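Local coordinates for protein Alpha/beta hydrolase (Paenibacillus sp. VTT E-133280, PDB 6TJ2) that probably hydrolyses methyl salicylate to salicylic acid as an extracellular esterase related to tobacco salicylic acid binding protein 2, at residues 172-184 with 195-208. Residues are numbered along the deposited sequence; the frame is centred on the assembly and turned at random.
Sequences NNTITLPFPLFRD and AQAFYKQAPPEPAT
Ile175 and Glu205 form the hydrogen-bonded pair of a two-stranded antiparallel sheet, and beyond it the axes of helices 179-184 and 195-200 approach to 10.1 Å, with 117° between their N-to-C directions. Two backbone bonds define the pair: Ile175 N to Glu205 O and Glu205 N to Ile175 O, both 2.9 Å. Ala207 N to Asn173 O extends the pairing by one bond. Where the chains separate, a water bridges them, accepting from Leu177 N and donating to Ala202 O.

Tyr199 fills the angle between the helices. Its CG stands anti to the backbone N (chi1 -172°), which projects the ring at helix 179-184, and OH donates to Leu177 O at 2.7 Å; the carbonyl oxygen lies at the ring edge, in plane. Phe179 CB sits over one face of this ring, 4.0 Å from its centroid, in a CH-pi contact. Phe182 offers a face to Tyr199 CD1, with the two ring planes 53° apart, while Phe182 CE1 meets Ala202 CB at 4.0 Å. Beyond the aromatic cluster, Arg183 CG packs against Ala195 CB.

Glu205 OE2 is hydrogen-bonded to His82 NE2 and OE1 to Trp54 N; Trp54 NE1 also donates to Ile175 O, giving that carbonyl a second donor. The contact, probably within the cap, thus combines main-chain pairing with aromatic packing, and the hydroxyl bond holds the far end of the Tyr199 ring.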
loop_
_atom_site.group_PDB
_atom_site.type_symbol
_atom_site.label_atom_id
_atom_site.label_comp_id
_atom_site.label_asym_id
_atom_site.label_seq_id
_atom_site.Cartn_x
_atom_site.Cartn_y
_atom_site.Cartn_z
ATOM N N ASN A 172 -10.435 -34.236 -15.251
ATOM C CA ASN A 172 -9.491 -34.270 -16.385
ATOM C C ASN A 172 -8.229 -33.459 -16.052
ATOM O O ASN A 172 -7.542 -33.038 -16.978
ATOM C CB ASN A 172 -10.113 -33.806 -17.699
ATOM C CG ASN A 172 -10.518 -32.356 -17.676
ATOM O OD1 ASN A 172 -10.306 -31.636 -16.699
ATOM N ND2 ASN A 172 -11.130 -31.936 -18.769
ATOM N N ASN A 173 -7.971 -33.227 -14.767
ATOM C CA ASN A 173 -6.712 -32.570 -14.360
ATOM C C ASN A 173 -6.685 -31.117 -14.839
ATOM O O ASN A 173 -5.581 -30.641 -15.068
ATOM C CB ASN A 173 -5.475 -33.318 -14.825
ATOM C CG ASN A 173 -4.218 -32.932 -14.084
ATOM O OD1 ASN A 173 -3.148 -32.730 -14.704
ATOM N ND2 ASN A 173 -4.307 -32.862 -12.776
ATOM N N THR A 174 -7.810 -30.428 -14.826
ATOM C CA THR A 174 -7.839 -28.997 -15.167
ATOM C C THR A 174 -8.535 -28.213 -14.072
ATOM O O THR A 174 -9.329 -28.759 -13.274
ATOM C CB THR A 174 -8.455 -28.698 -16.525
ATOM O OG1 THR A 174 -9.853 -29.026 -16.560
ATOM C CG2 THR A 174 -7.740 -29.423 -17.657
ATOM N N ILE A 175 -8.213 -26.927 -14.014
ATOM C CA ILE A 175 -8.913 -26.002 -13.107
ATOM C C ILE A 175 -9.551 -24.923 -13.946
ATOM O O ILE A 175 -8.869 -24.200 -14.686
ATOM C CB ILE A 175 -7.921 -25.366 -12.119
ATOM C CG1 ILE A 175 -7.336 -26.440 -11.197
ATOM C CG2 ILE A 175 -8.617 -24.267 -11.333
ATOM C CD1 ILE A 175 -6.120 -25.955 -10.385
ATOM N N THR A 176 -10.868 -24.826 -13.822
ATOM C CA THR A 176 -11.649 -23.736 -14.422
ATOM C C THR A 176 -12.004 -22.756 -13.318
ATOM O O THR A 176 -12.673 -23.171 -12.354
ATOM C CB THR A 176 -12.891 -24.245 -15.146
ATOM O OG1 THR A 176 -12.488 -25.177 -16.159
ATOM C CG2 THR A 176 -13.696 -23.125 -15.760
ATOM N N LEU A 177 -11.591 -21.517 -13.431
ATOM C CA LEU A 177 -11.949 -20.517 -12.436
ATOM C C LEU A 177 -13.437 -20.254 -12.504
ATOM O O LEU A 177 -13.923 -19.975 -13.587
ATOM C CB LEU A 177 -11.227 -19.193 -12.683
ATOM C CG LEU A 177 -9.718 -19.219 -12.591
ATOM C CD1 LEU A 177 -9.148 -17.872 -13.050
ATOM C CD2 LEU A 177 -9.327 -19.593 -11.184
ATOM N N PRO A 178 -14.208 -20.274 -11.421
ATOM C CA PRO A 178 -15.600 -19.851 -11.455
ATOM C C PRO A 178 -15.660 -18.377 -11.830
ATOM O O PRO A 178 -14.805 -17.588 -11.358
ATOM C CB PRO A 178 -16.164 -20.103 -10.061
ATOM C CG PRO A 178 -15.191 -21.097 -9.478
ATOM C CD PRO A 178 -13.854 -20.847 -10.130
ATOM N N PHE A 179 -16.701 -17.944 -12.510
ATOM C CA PHE A 179 -16.771 -16.548 -12.976
ATOM C C PHE A 179 -16.882 -15.597 -11.790
ATOM O O PHE A 179 -16.234 -14.525 -11.820
ATOM C CB PHE A 179 -17.930 -16.334 -13.958
ATOM C CG PHE A 179 -18.010 -14.925 -14.478
ATOM C CD1 PHE A 179 -16.960 -14.329 -15.156
ATOM C CD2 PHE A 179 -19.096 -14.117 -14.202
ATOM C CE1 PHE A 179 -17.008 -13.015 -15.586
ATOM C CE2 PHE A 179 -19.151 -12.793 -14.651
ATOM C CZ PHE A 179 -18.096 -12.237 -15.319
ATOM N N PRO A 180 -17.651 -15.861 -10.723
ATOM C CA PRO A 180 -17.741 -14.844 -9.659
ATOM C C PRO A 180 -16.363 -14.571 -9.050
ATOM O O PRO A 180 -15.982 -13.400 -8.804
ATOM C CB PRO A 180 -18.743 -15.450 -8.671
ATOM C CG PRO A 180 -19.639 -16.326 -9.558
ATOM C CD PRO A 180 -18.615 -16.948 -10.486
ATOM N N LEU A 181 -15.561 -15.579 -8.786
ATOM C CA LEU A 181 -14.177 -15.473 -8.289
ATOM C C LEU A 181 -13.366 -14.693 -9.298
ATOM O O LEU A 181 -12.649 -13.722 -8.914
ATOM C CB LEU A 181 -13.557 -16.851 -8.060
ATOM C CG LEU A 181 -12.128 -16.824 -7.553
ATOM C CD1 LEU A 181 -11.998 -16.254 -6.151
ATOM C CD2 LEU A 181 -11.487 -18.196 -7.649
ATOM N N PHE A 182 -13.397 -15.027 -10.554
ATOM C CA PHE A 182 -12.668 -14.323 -11.582
ATOM C C PHE A 182 -13.057 -12.854 -11.629
ATOM O O PHE A 182 -12.162 -11.950 -11.627
ATOM C CB PHE A 182 -12.886 -15.022 -12.928
ATOM C CG PHE A 182 -12.187 -14.363 -14.084
ATOM C CD1 PHE A 182 -10.876 -14.666 -14.397
ATOM C CD2 PHE A 182 -12.837 -13.452 -14.898
ATOM C CE1 PHE A 182 -10.241 -14.097 -15.492
ATOM C CE2 PHE A 182 -12.192 -12.871 -15.975
ATOM C CZ PHE A 182 -10.889 -13.177 -16.250
ATOM N N ARG A 183 -14.359 -12.599 -11.671
ATOM C CA ARG A 183 -14.874 -11.223 -11.861
ATOM C C ARG A 183 -14.382 -10.346 -10.716
ATOM O O ARG A 183 -14.048 -9.173 -10.936
ATOM C CB ARG A 183 -16.397 -11.279 -12.009
ATOM C CG ARG A 183 -16.989 -9.949 -12.505
ATOM C CD ARG A 183 -17.305 -9.027 -11.341
ATOM N NE ARG A 183 -17.741 -7.725 -11.821
ATOM C CZ ARG A 183 -16.951 -6.733 -12.198
ATOM N NH1 ARG A 183 -15.636 -6.840 -12.205
ATOM N NH2 ARG A 183 -17.460 -5.600 -12.626
ATOM N N ASP A 184 -14.498 -10.847 -9.509
ATOM C CA ASP A 184 -14.243 -10.040 -8.303
ATOM C C ASP A 184 -12.782 -10.072 -7.846
ATOM O O ASP A 184 -12.448 -9.172 -7.067
ATOM C CB ASP A 184 -15.250 -10.335 -7.188
ATOM C CG ASP A 184 -16.596 -9.647 -7.394
ATOM O OD1 ASP A 184 -16.695 -8.724 -8.175
ATOM O OD2 ASP A 184 -17.487 -10.019 -6.604
ATOM N N ALA A 195 -15.298 -7.854 -18.011
ATOM C CA ALA A 195 -15.047 -9.079 -17.246
ATOM C C ALA A 195 -15.500 -10.317 -18.021
ATOM O O ALA A 195 -14.804 -11.336 -18.078
ATOM C CB ALA A 195 -15.691 -9.010 -15.884
ATOM N N GLN A 196 -16.682 -10.212 -18.610
ATOM C CA GLN A 196 -17.240 -11.352 -19.386
ATOM C C GLN A 196 -16.335 -11.600 -20.588
ATOM O O GLN A 196 -16.054 -12.782 -20.895
ATOM C CB GLN A 196 -18.667 -11.030 -19.805
ATOM C CG GLN A 196 -19.692 -10.986 -18.669
ATOM C CD GLN A 196 -21.000 -10.302 -18.985
ATOM O OE1 GLN A 196 -21.030 -9.471 -19.878
ATOM N NE2 GLN A 196 -22.040 -10.716 -18.279
ATOM N N ALA A 197 -15.924 -10.561 -21.290
ATOM C CA ALA A 197 -15.055 -10.720 -22.473
ATOM C C ALA A 197 -13.741 -11.367 -22.058
ATOM O O ALA A 197 -13.222 -12.292 -22.699
ATOM C CB ALA A 197 -14.807 -9.410 -23.151
ATOM N N PHE A 198 -13.151 -10.938 -20.954
ATOM C CA PHE A 198 -11.863 -11.469 -20.477
ATOM C C PHE A 198 -12.035 -12.900 -19.973
ATOM O O PHE A 198 -11.140 -13.740 -20.192
ATOM C CB PHE A 198 -11.253 -10.579 -19.399
ATOM C CG PHE A 198 -11.006 -9.156 -19.841
ATOM C CD1 PHE A 198 -10.714 -8.843 -21.139
ATOM C CD2 PHE A 198 -11.055 -8.166 -18.906
ATOM C CE1 PHE A 198 -10.442 -7.524 -21.537
ATOM C CE2 PHE A 198 -10.790 -6.854 -19.296
ATOM C CZ PHE A 198 -10.520 -6.545 -20.585
ATOM N N TYR A 199 -13.182 -13.255 -19.389
ATOM C CA TYR A 199 -13.428 -14.631 -18.916
ATOM C C TYR A 199 -13.479 -15.584 -20.104
ATOM O O TYR A 199 -12.936 -16.711 -20.016
ATOM C CB TYR A 199 -14.709 -14.690 -18.094
ATOM C CG TYR A 199 -14.955 -16.005 -17.417
ATOM C CD1 TYR A 199 -14.079 -16.495 -16.457
ATOM C CD2 TYR A 199 -16.058 -16.779 -17.750
ATOM C CE1 TYR A 199 -14.332 -17.695 -15.806
ATOM C CE2 TYR A 199 -16.299 -17.972 -17.116
ATOM C CZ TYR A 199 -15.454 -18.431 -16.124
ATOM O OH TYR A 199 -15.711 -19.636 -15.518
ATOM N N LYS A 200 -14.045 -15.111 -21.212
ATOM C CA LYS A 200 -14.113 -15.972 -22.424
ATOM C C LYS A 200 -12.688 -16.273 -22.899
ATOM O O LYS A 200 -12.524 -17.285 -23.625
ATOM C CB LYS A 200 -14.937 -15.261 -23.482
ATOM C CG LYS A 200 -16.448 -15.286 -23.326
ATOM C CD LYS A 200 -17.173 -14.410 -24.296
ATOM C CE LYS A 200 -18.666 -14.593 -24.268
ATOM N NZ LYS A 200 -19.335 -13.651 -25.189
ATOM N N GLN A 201 -11.704 -15.435 -22.610
ATOM C CA GLN A 201 -10.293 -15.590 -22.996
ATOM C C GLN A 201 -9.475 -16.238 -21.888
ATOM O O GLN A 201 -8.180 -16.202 -21.999
ATOM C CB GLN A 201 -9.676 -14.238 -23.398
ATOM C CG GLN A 201 -10.345 -13.544 -24.555
ATOM C CD GLN A 201 -9.632 -12.237 -24.833
ATOM O OE1 GLN A 201 -10.272 -11.254 -25.207
ATOM N NE2 GLN A 201 -8.309 -12.192 -24.641
ATOM N N ALA A 202 -10.068 -16.805 -20.862
ATOM C CA ALA A 202 -9.382 -17.435 -19.715
ATOM C C ALA A 202 -9.666 -18.933 -19.731
ATOM O O ALA A 202 -10.586 -19.389 -19.073
ATOM C CB ALA A 202 -9.796 -16.778 -18.400
ATOM N N PRO A 203 -8.880 -19.722 -20.474
ATOM C CA PRO A 203 -9.184 -21.150 -20.604
ATOM C C PRO A 203 -8.865 -21.935 -19.364
ATOM O O PRO A 203 -8.119 -21.473 -18.494
ATOM C CB PRO A 203 -8.317 -21.653 -21.757
ATOM C CG PRO A 203 -7.313 -20.586 -21.983
ATOM C CD PRO A 203 -7.768 -19.306 -21.331
ATOM N N PRO A 204 -9.439 -23.133 -19.221
ATOM C CA PRO A 204 -9.068 -24.003 -18.103
ATOM C C PRO A 204 -7.574 -24.246 -18.091
ATOM O O PRO A 204 -6.935 -24.320 -19.154
ATOM C CB PRO A 204 -9.825 -25.323 -18.398
ATOM C CG PRO A 204 -11.010 -24.867 -19.234
ATOM C CD PRO A 204 -10.443 -23.774 -20.123
ATOM N N GLU A 205 -7.030 -24.423 -16.910
ATOM C CA GLU A 205 -5.589 -24.571 -16.714
ATOM C C GLU A 205 -5.248 -26.030 -16.447
ATOM O O GLU A 205 -5.727 -26.617 -15.468
ATOM C CB GLU A 205 -5.126 -23.717 -15.532
ATOM C CG GLU A 205 -3.603 -23.711 -15.370
ATOM C CD GLU A 205 -2.867 -22.936 -16.455
ATOM O OE1 GLU A 205 -3.482 -22.366 -17.368
ATOM O OE2 GLU A 205 -1.596 -22.941 -16.422
ATOM N N PRO A 206 -4.291 -26.607 -17.187
ATOM C CA PRO A 206 -3.754 -27.927 -16.816
ATOM C C PRO A 206 -3.092 -27.849 -15.443
ATOM O O PRO A 206 -2.283 -26.942 -15.191
ATOM C CB PRO A 206 -2.712 -28.223 -17.881
ATOM C CG PRO A 206 -3.024 -27.320 -19.036
ATOM C CD PRO A 206 -3.685 -26.097 -18.418
ATOM N N ALA A 207 -3.443 -28.743 -14.517
ATOM C CA ALA A 207 -3.202 -28.468 -13.100
ATOM C C ALA A 207 -1.812 -28.899 -12.633
ATOM O O ALA A 207 -1.338 -28.351 -11.637
ATOM C CB ALA A 207 -4.241 -29.142 -12.240
ATOM N N THR A 208 -1.174 -29.882 -13.236
ATOM C CA THR A 208 0.060 -30.448 -12.655
ATOM C C THR A 208 1.111 -29.381 -12.363
ATOM O O THR A 208 1.676 -29.370 -11.271
ATOM C CB THR A 208 0.597 -31.607 -13.475
ATOM O OG1 THR A 208 -0.414 -32.622 -13.492
ATOM C CG2 THR A 208 1.951 -32.063 -12.998
HETATM O O HOH W 1 -10.958 -20.771 -16.272
#